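Local coordinates for fibronectin-binding protein (Streptococcus pyogenes, PDB 5A0L) that probably attaches the bacterium covalently to host targets through an internal thioester in its N-terminal surface-exposed adhesin domain, at residues L100-F114 and L176-L190. Sequence-based numbering, arbitrary orientation. Where two conformers were deposited one is given.
Sequences LNVIYNGYKSNANGF and LEATAANKIPSGYRL
Tyr104 and Tyr188 meet edge to face, the edge of the Tyr104 ring directed at the face of Tyr188 with the planes 66° apart. A chi1 of -169° swings the Tyr104 ring across to 184-185, where it is sandwiched: Pro185 CD and Ile184 CA make CH-pi contacts over one face, and Ala111 CB of its own segment lies against the other. The tight apolar part continues along the helix, where Leu190 CD1 comes within 3.7 Å of both Leu100 CD2 and Ile103 CG1. At the other end Leu176 CD1 touches the edge of the Phe114 ring, near Leu171 of helix 158-172.

The Asn112 amide pairs with the Asn182 backbone: OD1 accepts from Asn182 N (2.9 Å). Its ND2 donates almost straight to Asn182 O (171° at the hydrogen) and also to Asn105 OD1 at the helix end. Asn182 ND2 returns a bond to Ala111 O (3.0 Å), tilted from the carbonyl plane. An inner water is gripped by Asn101 OD1, Asn105 ND2 and Asn182 O, while Asn101 ND2 donates a hydrogen bond to Lys97 O.

On the looser side, by exposed Lys183 and Pro185, waters bridge Tyr104 OH to Lys183 O and Ser109 OG to Tyr188 OH.

Thus the C-terminal end of helix 92-105 and its following turn pack on the connection from helix 176-179 to barrel strand 191-195, an asparagine amide pairing with loop backbone N-H and C=O as a peptide group would.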
ATOM      1  N   LEU A 100      -4.651  -3.694   8.892  1.00 10.98           N
ATOM      2  CA  LEU A 100      -3.800  -4.879   9.015  1.00 11.60           C
ATOM      3  C   LEU A 100      -4.312  -6.048   8.177  1.00 11.15           C
ATOM      4  O   LEU A 100      -3.537  -6.749   7.531  1.00 11.63           O
ATOM      5  CB  LEU A 100      -3.649  -5.294  10.465  1.00 13.09           C
ATOM      6  CG  LEU A 100      -2.948  -4.379  11.431  1.00 16.24           C
ATOM      7  CD1 LEU A 100      -2.969  -4.938  12.831  1.00 17.47           C
ATOM      8  CD2 LEU A 100      -1.556  -4.083  11.011  1.00 19.19           C
ATOM      9  N   ASN A 101      -5.638  -6.266   8.202  1.00 11.52           N
ATOM     10  CA  ASN A 101      -6.192  -7.374   7.470  1.00 11.09           C
ATOM     11  C   ASN A 101      -6.135  -7.161   5.964  1.00 10.61           C
ATOM     12  O   ASN A 101      -5.946  -8.132   5.211  1.00 11.73           O
ATOM     13  CB  ASN A 101      -7.585  -7.739   7.973  1.00 12.15           C
ATOM     14  CG  ASN A 101      -7.542  -8.598   9.221  1.00 14.46           C
ATOM     15  OD1 ASN A 101      -7.507  -9.839   9.128  1.00 15.16           O
ATOM     16  ND2 ASN A 101      -7.516  -7.968  10.393  1.00 14.03           N
ATOM     17  N   VAL A 102      -6.286  -5.924   5.490  1.00 10.93           N
ATOM     18  CA  VAL A 102      -6.071  -5.653   4.075  1.00 10.45           C
ATOM     19  C   VAL A 102      -4.657  -6.040   3.627  1.00 10.70           C
ATOM     20  O   VAL A 102      -4.456  -6.758   2.641  1.00 11.91           O
ATOM     21  CB  VAL A 102      -6.342  -4.177   3.726  1.00 11.24           C
ATOM     22  CG1 VAL A 102      -5.808  -3.819   2.347  1.00 12.17           C
ATOM     23  CG2 VAL A 102      -7.831  -3.897   3.822  1.00 13.40           C
ATOM     24  N   ILE A 103      -3.659  -5.582   4.381  1.00 10.72           N
ATOM     25  CA  ILE A 103      -2.273  -5.833   3.984  1.00 11.26           C
ATOM     26  C   ILE A 103      -1.973  -7.342   4.052  1.00 10.61           C
ATOM     27  O   ILE A 103      -1.311  -7.872   3.149  1.00 11.94           O
ATOM     28  CB  ILE A 103      -1.291  -5.001   4.831  1.00 10.78           C
ATOM     29  CG1 ILE A 103      -1.435  -3.499   4.539  1.00 11.91           C
ATOM     30  CG2 ILE A 103       0.123  -5.460   4.665  1.00 11.94           C
ATOM     31  CD1 ILE A 103      -0.991  -3.091   3.177  1.00 13.62           C
ATOM     32  N   TYR A 104      -2.413  -8.015   5.114  1.00 11.00           N
ATOM     33  CA  TYR A 104      -2.099  -9.419   5.271  1.00 11.35           C
ATOM     34  C   TYR A 104      -2.689 -10.265   4.124  1.00 11.10           C
ATOM     35  O   TYR A 104      -2.117 -11.303   3.747  1.00 12.31           O
ATOM     36  CB  TYR A 104      -2.614  -9.905   6.636  1.00 12.38           C
ATOM     37  CG  TYR A 104      -2.117 -11.272   7.020  1.00 13.03           C
ATOM     38  CD1 TYR A 104      -0.743 -11.545   7.089  1.00 15.34           C
ATOM     39  CD2 TYR A 104      -3.018 -12.301   7.375  1.00 14.95           C
ATOM     40  CE1 TYR A 104      -0.282 -12.820   7.411  1.00 17.39           C
ATOM     41  CE2 TYR A 104      -2.546 -13.560   7.734  1.00 16.31           C
ATOM     42  CZ  TYR A 104      -1.188 -13.807   7.781  1.00 17.52           C
ATOM     43  OH  TYR A 104      -0.684 -15.074   8.072  1.00 20.99           O
ATOM     44  N   ASN A 105      -3.814  -9.807   3.584  1.00 10.91           N
ATOM     45  CA  ASN A 105      -4.495 -10.486   2.502  1.00 11.19           C
ATOM     46  C   ASN A 105      -4.099 -10.056   1.094  1.00 11.47           C
ATOM     47  O   ASN A 105      -4.440 -10.724   0.119  1.00 12.40           O
ATOM     48  CB  ASN A 105      -5.996 -10.416   2.697  1.00 11.20           C
ATOM     49  CG  ASN A 105      -6.432 -11.389   3.732  1.00 12.79           C
ATOM     50  OD1 ASN A 105      -6.490 -12.598   3.438  1.00 13.84           O
ATOM     51  ND2 ASN A 105      -6.624 -10.950   4.987  1.00 12.76           N
ATOM     52  N   GLY A 106      -3.403  -8.923   0.999  1.00 11.42           N
ATOM     53  CA  GLY A 106      -2.982  -8.345  -0.270  1.00 11.20           C
ATOM     54  C   GLY A 106      -1.546  -8.722  -0.608  1.00 12.02           C
ATOM     55  O   GLY A 106      -0.982  -9.685  -0.100  1.00 13.24           O
ATOM     56  N   TYR A 107      -0.952  -7.952  -1.513  1.00 11.86           N
ATOM     57  CA  TYR A 107       0.419  -8.245  -1.978  1.00 12.26           C
ATOM     58  C   TYR A 107       1.408  -7.753  -0.928  1.00 12.45           C
ATOM     59  O   TYR A 107       1.301  -6.593  -0.482  1.00 13.78           O
ATOM     60  CB  TYR A 107       0.664  -7.569  -3.295  1.00 12.80           C
ATOM     61  CG  TYR A 107       2.015  -7.854  -3.883  1.00 13.63           C
ATOM     62  CD1 TYR A 107       2.242  -8.981  -4.666  1.00 15.41           C
ATOM     63  CD2 TYR A 107       3.083  -7.015  -3.628  1.00 15.13           C
ATOM     64  CE1 TYR A 107       3.490  -9.233  -5.189  1.00 18.37           C
ATOM     65  CE2 TYR A 107       4.323  -7.257  -4.159  1.00 18.02           C
ATOM     66  CZ  TYR A 107       4.535  -8.362  -4.953  1.00 18.92           C
ATOM     67  OH  TYR A 107       5.773  -8.606  -5.495  1.00 26.19           O
ATOM     68  N   LYS A 108       2.376  -8.560  -0.460  1.00 12.74           N
ATOM     69  CA  LYS A 108       2.755  -9.880  -0.969  1.00 12.72           C
ATOM     70  C   LYS A 108       2.288 -11.047  -0.085  1.00 13.37           C
ATOM     71  O   LYS A 108       2.355 -12.200  -0.503  1.00 14.68           O
ATOM     72  CB  LYS A 108       4.294  -9.943  -1.118  1.00 14.87           C
ATOM     73  CG  LYS A 108       4.860 -11.031  -2.004  1.00 19.11           C
ATOM     74  CD  LYS A 108       6.345 -10.817  -2.285  1.00 23.34           C
ATOM     75  CE  LYS A 108       6.916 -11.941  -3.119  1.00 31.25           C
ATOM     76  N   SER A 109       1.819 -10.794   1.136  0.50 11.59           N
ATOM     77  CA  SER A 109       1.495 -11.923   2.021  0.50 10.94           C
ATOM     78  C   SER A 109       0.378 -12.815   1.511  0.50 11.30           C
ATOM     79  O   SER A 109       0.431 -14.029   1.699  0.50 12.73           O
ATOM     80  CB  SER A 109       1.145 -11.450   3.439  0.50 10.82           C
ATOM     81  OG  SER A 109       2.290 -11.051   4.151  0.50 11.52           O
ATOM     82  N   ASN A 110      -0.646 -12.240   0.907  1.00 11.52           N
ATOM     83  CA  ASN A 110      -1.655 -13.055   0.204  1.00 11.53           C
ATOM     84  C   ASN A 110      -2.127 -14.209   1.055  1.00 11.80           C
ATOM     85  O   ASN A 110      -2.243 -15.367   0.580  1.00 12.98           O
ATOM     86  CB  ASN A 110      -1.085 -13.560  -1.129  1.00 12.30           C
ATOM     87  CG  ASN A 110      -2.119 -14.277  -1.961  1.00 12.37           C
ATOM     88  OD1 ASN A 110      -3.313 -13.969  -1.887  1.00 12.60           O
ATOM     89  ND2 ASN A 110      -1.655 -15.205  -2.825  1.00 13.52           N
ATOM     90  N   ALA A 111      -2.478 -13.941   2.320  1.00 11.41           N
ATOM     91  CA  ALA A 111      -2.584 -15.056   3.281  1.00 12.13           C
ATOM     92  C   ALA A 111      -3.752 -15.994   3.014  1.00 12.15           C
ATOM     93  O   ALA A 111      -3.679 -17.151   3.461  1.00 14.17           O
ATOM     94  CB  ALA A 111      -2.707 -14.524   4.704  1.00 13.37           C
ATOM     95  N   ASN A 112      -4.784 -15.519   2.319  1.00 11.55           N
ATOM     96  CA  ASN A 112      -5.955 -16.322   2.023  1.00 12.32           C
ATOM     97  C   ASN A 112      -6.174 -16.550   0.532  1.00 13.18           C
ATOM     98  O   ASN A 112      -7.232 -16.994   0.110  1.00 14.49           O
ATOM     99  CB  ASN A 112      -7.199 -15.759   2.737  1.00 13.23           C
ATOM    100  CG  ASN A 112      -7.110 -15.985   4.210  1.00 12.47           C
ATOM    101  OD1 ASN A 112      -7.396 -17.092   4.682  1.00 15.62           O
ATOM    102  ND2 ASN A 112      -6.700 -14.967   4.962  1.00 12.67           N
ATOM    103  N   GLY A 113      -5.138 -16.247  -0.259  1.00 12.56           N
ATOM    104  CA  GLY A 113      -5.181 -16.516  -1.683  1.00 13.57           C
ATOM    105  C   GLY A 113      -5.920 -15.539  -2.527  1.00 12.32           C
ATOM    106  O   GLY A 113      -6.107 -15.757  -3.734  1.00 13.81           O
ATOM    107  N   PHE A 114      -6.313 -14.388  -1.934  1.00 12.92           N
ATOM    108  CA  PHE A 114      -7.066 -13.432  -2.750  1.00 13.86           C
ATOM    109  C   PHE A 114      -6.317 -12.975  -3.998  1.00 14.05           C
ATOM    110  O   PHE A 114      -6.934 -12.630  -5.005  1.00 15.45           O
ATOM    111  CB  PHE A 114      -7.434 -12.162  -2.002  1.00 14.11           C
ATOM    112  CG  PHE A 114      -8.351 -12.343  -0.818  1.00 14.15           C
ATOM    113  CD1 PHE A 114      -8.936 -13.554  -0.475  1.00 16.65           C
ATOM    114  CD2 PHE A 114      -8.575 -11.237   0.006  1.00 15.27           C
ATOM    115  CE1 PHE A 114      -9.762 -13.643   0.642  1.00 18.18           C
ATOM    116  CE2 PHE A 114      -9.380 -11.322   1.112  1.00 17.62           C
ATOM    117  CZ  PHE A 114      -9.961 -12.539   1.448  1.00 16.95           C
ATOM    118  N   LEU A 176     -14.008  -9.003   6.627  1.00 13.89           N
ATOM    119  CA  LEU A 176     -12.821  -9.737   6.172  1.00 13.92           C
ATOM    120  C   LEU A 176     -12.182 -10.521   7.323  1.00 14.07           C
ATOM    121  O   LEU A 176     -11.848 -11.706   7.188  1.00 16.29           O
ATOM    122  CB  LEU A 176     -11.820  -8.751   5.560  1.00 13.85           C
ATOM    123  CG  LEU A 176     -10.444  -9.321   5.184  1.00 14.70           C
ATOM    124  CD1 LEU A 176     -10.540 -10.516   4.264  1.00 17.57           C
ATOM    125  CD2 LEU A 176      -9.593  -8.239   4.561  1.00 16.16           C
ATOM    126  N   GLU A 177     -11.922  -9.855   8.451  1.00 14.42           N
ATOM    127  CA  GLU A 177     -11.227 -10.519   9.563  1.00 15.65           C
ATOM    128  C   GLU A 177     -12.000 -11.729  10.088  1.00 16.31           C
ATOM    129  O   GLU A 177     -11.405 -12.702  10.482  1.00 21.70           O
ATOM    130  CB  GLU A 177     -10.924  -9.520  10.692  1.00 18.10           C
ATOM    131  CG  GLU A 177     -10.224 -10.129  11.909  1.00 22.37           C
ATOM    132  CD  GLU A 177     -11.139 -10.751  12.945  1.00 29.15           C
ATOM    133  OE1 GLU A 177     -12.327 -10.392  12.984  1.00 31.87           O
ATOM    134  OE2 GLU A 177     -10.642 -11.602  13.721  1.00 42.79           O
ATOM    135  N   ALA A 178     -13.331 -11.611  10.138  1.00 15.79           N
ATOM    136  CA  ALA A 178     -14.174 -12.640  10.701  1.00 16.36           C
ATOM    137  C   ALA A 178     -14.251 -13.865   9.803  1.00 16.53           C
ATOM    138  O   ALA A 178     -14.296 -14.987  10.300  1.00 20.30           O
ATOM    139  CB  ALA A 178     -15.583 -12.095  10.945  1.00 19.87           C
ATOM    140  N   THR A 179     -14.304 -13.657   8.484  1.00 14.78           N
ATOM    141  CA  THR A 179     -14.516 -14.756   7.560  1.00 16.51           C
ATOM    142  C   THR A 179     -13.238 -15.375   6.960  1.00 18.39           C
ATOM    143  O   THR A 179     -13.261 -16.529   6.492  1.00 21.57           O
ATOM    144  CB  THR A 179     -15.446 -14.318   6.434  1.00 17.21           C
ATOM    145  OG1 THR A 179     -14.870 -13.218   5.747  1.00 19.25           O
ATOM    146  CG2 THR A 179     -16.795 -13.883   6.971  1.00 19.81           C
ATOM    147  N   ALA A 180     -12.122 -14.666   6.993  1.00 16.67           N
ATOM    148  CA  ALA A 180     -10.886 -15.205   6.444  1.00 17.23           C
ATOM    149  C   ALA A 180     -10.446 -16.374   7.319  1.00 16.54           C
ATOM    150  O   ALA A 180     -10.434 -16.286   8.531  1.00 19.83           O
ATOM    151  CB  ALA A 180      -9.828 -14.144   6.430  1.00 19.84           C
ATOM    152  N   ALA A 181     -10.065 -17.481   6.687  1.00 15.30           N
ATOM    153  CA  ALA A 181      -9.636 -18.614   7.477  1.00 16.56           C
ATOM    154  C   ALA A 181      -8.299 -18.404   8.174  1.00 16.44           C
ATOM    155  O   ALA A 181      -8.079 -18.816   9.316  1.00 19.37           O
ATOM    156  CB  ALA A 181      -9.599 -19.854   6.615  1.00 19.21           C
ATOM    157  N   ASN A 182      -7.350 -17.829   7.439  1.00 15.26           N
ATOM    158  CA  ASN A 182      -6.007 -17.590   7.979  1.00 16.20           C
ATOM    159  C   ASN A 182      -5.986 -16.174   8.584  1.00 16.51           C
ATOM    160  O   ASN A 182      -6.151 -15.186   7.867  1.00 16.84           O
ATOM    161  CB  ASN A 182      -4.959 -17.778   6.893  1.00 17.39           C
ATOM    162  CG  ASN A 182      -4.934 -19.199   6.356  1.00 18.70           C
ATOM    163  OD1 ASN A 182      -5.023 -20.173   7.127  1.00 23.55           O
ATOM    164  ND2 ASN A 182      -4.880 -19.339   5.041  1.00 20.44           N
ATOM    165  N   LYS A 183      -5.816 -16.106   9.902  1.00 16.55           N
ATOM    166  CA  LYS A 183      -5.874 -14.874  10.665  1.00 16.15           C
ATOM    167  C   LYS A 183      -4.487 -14.241  10.796  1.00 17.31           C
ATOM    168  O   LYS A 183      -3.444 -14.927  10.720  1.00 18.36           O
ATOM    169  CB  LYS A 183      -6.401 -15.155  12.076  1.00 18.02           C
ATOM    170  CG  LYS A 183      -7.676 -15.969  12.175  1.00 19.27           C
ATOM    171  CD  LYS A 183      -8.847 -15.288  11.503  1.00 18.09           C
ATOM    172  CE  LYS A 183     -10.104 -16.096  11.696  1.00 19.67           C
ATOM    173  NZ  LYS A 183     -11.269 -15.488  11.022  1.00 18.38           N
ATOM    174  N   ILE A 184      -4.458 -12.932  11.024  1.00 17.00           N
ATOM    175  CA  ILE A 184      -3.172 -12.287  11.258  1.00 17.26           C
ATOM    176  C   ILE A 184      -2.461 -12.933  12.457  1.00 17.85           C
ATOM    177  O   ILE A 184      -3.103 -13.321  13.453  1.00 21.71           O
ATOM    178  CB  ILE A 184      -3.273 -10.748  11.427  1.00 17.92           C
ATOM    179  CG1 ILE A 184      -4.075 -10.337  12.666  1.00 18.01           C
ATOM    180  CG2 ILE A 184      -3.794 -10.101  10.140  1.00 16.88           C
ATOM    181  CD1 ILE A 184      -4.005  -8.832  12.969  1.00 20.55           C
ATOM    182  N   PRO A 185      -1.127 -13.068  12.360  1.00 19.77           N
ATOM    183  CA  PRO A 185      -0.385 -13.721  13.439  1.00 21.51           C
ATOM    184  C   PRO A 185      -0.328 -12.891  14.699  1.00 20.65           C
ATOM    185  O   PRO A 185      -0.481 -11.669  14.662  1.00 21.41           O
ATOM    186  CB  PRO A 185       1.009 -13.960  12.850  1.00 28.57           C
ATOM    187  CG  PRO A 185       1.128 -13.045  11.702  1.00 26.98           C
ATOM    188  CD  PRO A 185      -0.272 -12.735  11.211  1.00 21.66           C
ATOM    189  N   SER A 186      -0.107 -13.555  15.820  1.00 25.06           N
ATOM    190  CA  SER A 186       0.125 -12.892  17.074  1.00 25.09           C
ATOM    191  C   SER A 186       1.286 -11.938  16.874  1.00 26.06           C
ATOM    192  O   SER A 186       2.307 -12.310  16.312  1.00 29.73           O
ATOM    193  CB  SER A 186       0.498 -13.900  18.165  1.00 32.34           C
ATOM    194  OG  SER A 186       0.613 -13.251  19.406  1.00 39.93           O
ATOM    195  N   GLY A 187       1.104 -10.701  17.302  1.00 26.09           N
ATOM    196  CA  GLY A 187       2.173  -9.692  17.233  1.00 24.72           C
ATOM    197  C   GLY A 187       2.348  -9.019  15.876  1.00 22.07           C
ATOM    198  O   GLY A 187       3.269  -8.224  15.692  1.00 24.68           O
ATOM    199  N   TYR A 188       1.479  -9.331  14.934  1.00 18.27           N
ATOM    200  CA  TYR A 188       1.537  -8.727  13.593  1.00 15.95           C
ATOM    201  C   TYR A 188       1.600  -7.206  13.723  1.00 15.83           C
ATOM    202  O   TYR A 188       0.768  -6.603  14.392  1.00 19.25           O
ATOM    203  CB  TYR A 188       0.310  -9.113  12.756  1.00 15.71           C
ATOM    204  CG  TYR A 188       0.369  -8.784  11.283  1.00 14.02           C
ATOM    205  CD1 TYR A 188       1.319  -9.361  10.455  1.00 15.15           C
ATOM    206  CD2 TYR A 188      -0.574  -7.948  10.707  1.00 14.92           C
ATOM    207  CE1 TYR A 188       1.357  -9.076   9.106  1.00 15.44           C
ATOM    208  CE2 TYR A 188      -0.545  -7.652   9.353  1.00 14.10           C
ATOM    209  CZ  TYR A 188       0.414  -8.235   8.548  1.00 13.59           C
ATOM    210  OH  TYR A 188       0.386  -7.948   7.206  1.00 14.00           O
ATOM    211  N   ARG A 189       2.517  -6.590  12.981  1.00 15.57           N
ATOM    212  CA  ARG A 189       2.734  -5.148  13.070  1.00 16.51           C
ATOM    213  C   ARG A 189       3.195  -4.633  11.708  1.00 14.77           C
ATOM    214  O   ARG A 189       3.987  -5.284  11.028  1.00 16.32           O
ATOM    215  CB  ARG A 189       3.812  -4.834  14.118  1.00 19.56           C
ATOM    216  CG  ARG A 189       3.966  -3.343  14.427  1.00 24.17           C
ATOM    217  CD  ARG A 189       5.020  -3.052  15.493  1.00 26.83           C
ATOM    218  NE  ARG A 189       4.817  -3.849  16.689  1.00 27.80           N
ATOM    219  CZ  ARG A 189       5.732  -4.035  17.637  1.00 31.39           C
ATOM    220  NH1 ARG A 189       6.915  -3.445  17.562  1.00 34.19           N
ATOM    221  NH2 ARG A 189       5.459  -4.830  18.648  1.00 37.55           N
ATOM    222  N   LEU A 190       2.719  -3.432  11.371  1.00 12.63           N
ATOM    223  CA  LEU A 190       3.170  -2.713  10.193  1.00 11.93           C
ATOM    224  C   LEU A 190       3.785  -1.387  10.642  1.00 12.18           C
ATOM    225  O   LEU A 190       3.831  -1.058  11.826  1.00 13.43           O
ATOM    226  CB  LEU A 190       2.052  -2.482   9.178  1.00 12.45           C
ATOM    227  CG  LEU A 190       1.351  -3.756   8.718  1.00 12.97           C
ATOM    228  CD1 LEU A 190       0.190  -3.363   7.822  1.00 14.28           C
ATOM    229  CD2 LEU A 190       2.292  -4.717   7.985  1.00 13.74           C
TER
HETATM  230  O   HOH W   1      -6.753 -12.392   7.499  1.00 17.34           O
HETATM  231  O   HOH W   2      -7.073 -11.891  10.891  1.00 18.82           O
HETATM  232  O   HOH W   3      -2.460 -16.824   8.932  1.00 26.86           O
HETATM  233  O   HOH W   4       2.509  -8.817   5.780  1.00 16.28           O
HETATM  234  O   HOH W   5      -9.938 -18.057   3.794  1.00 20.81           O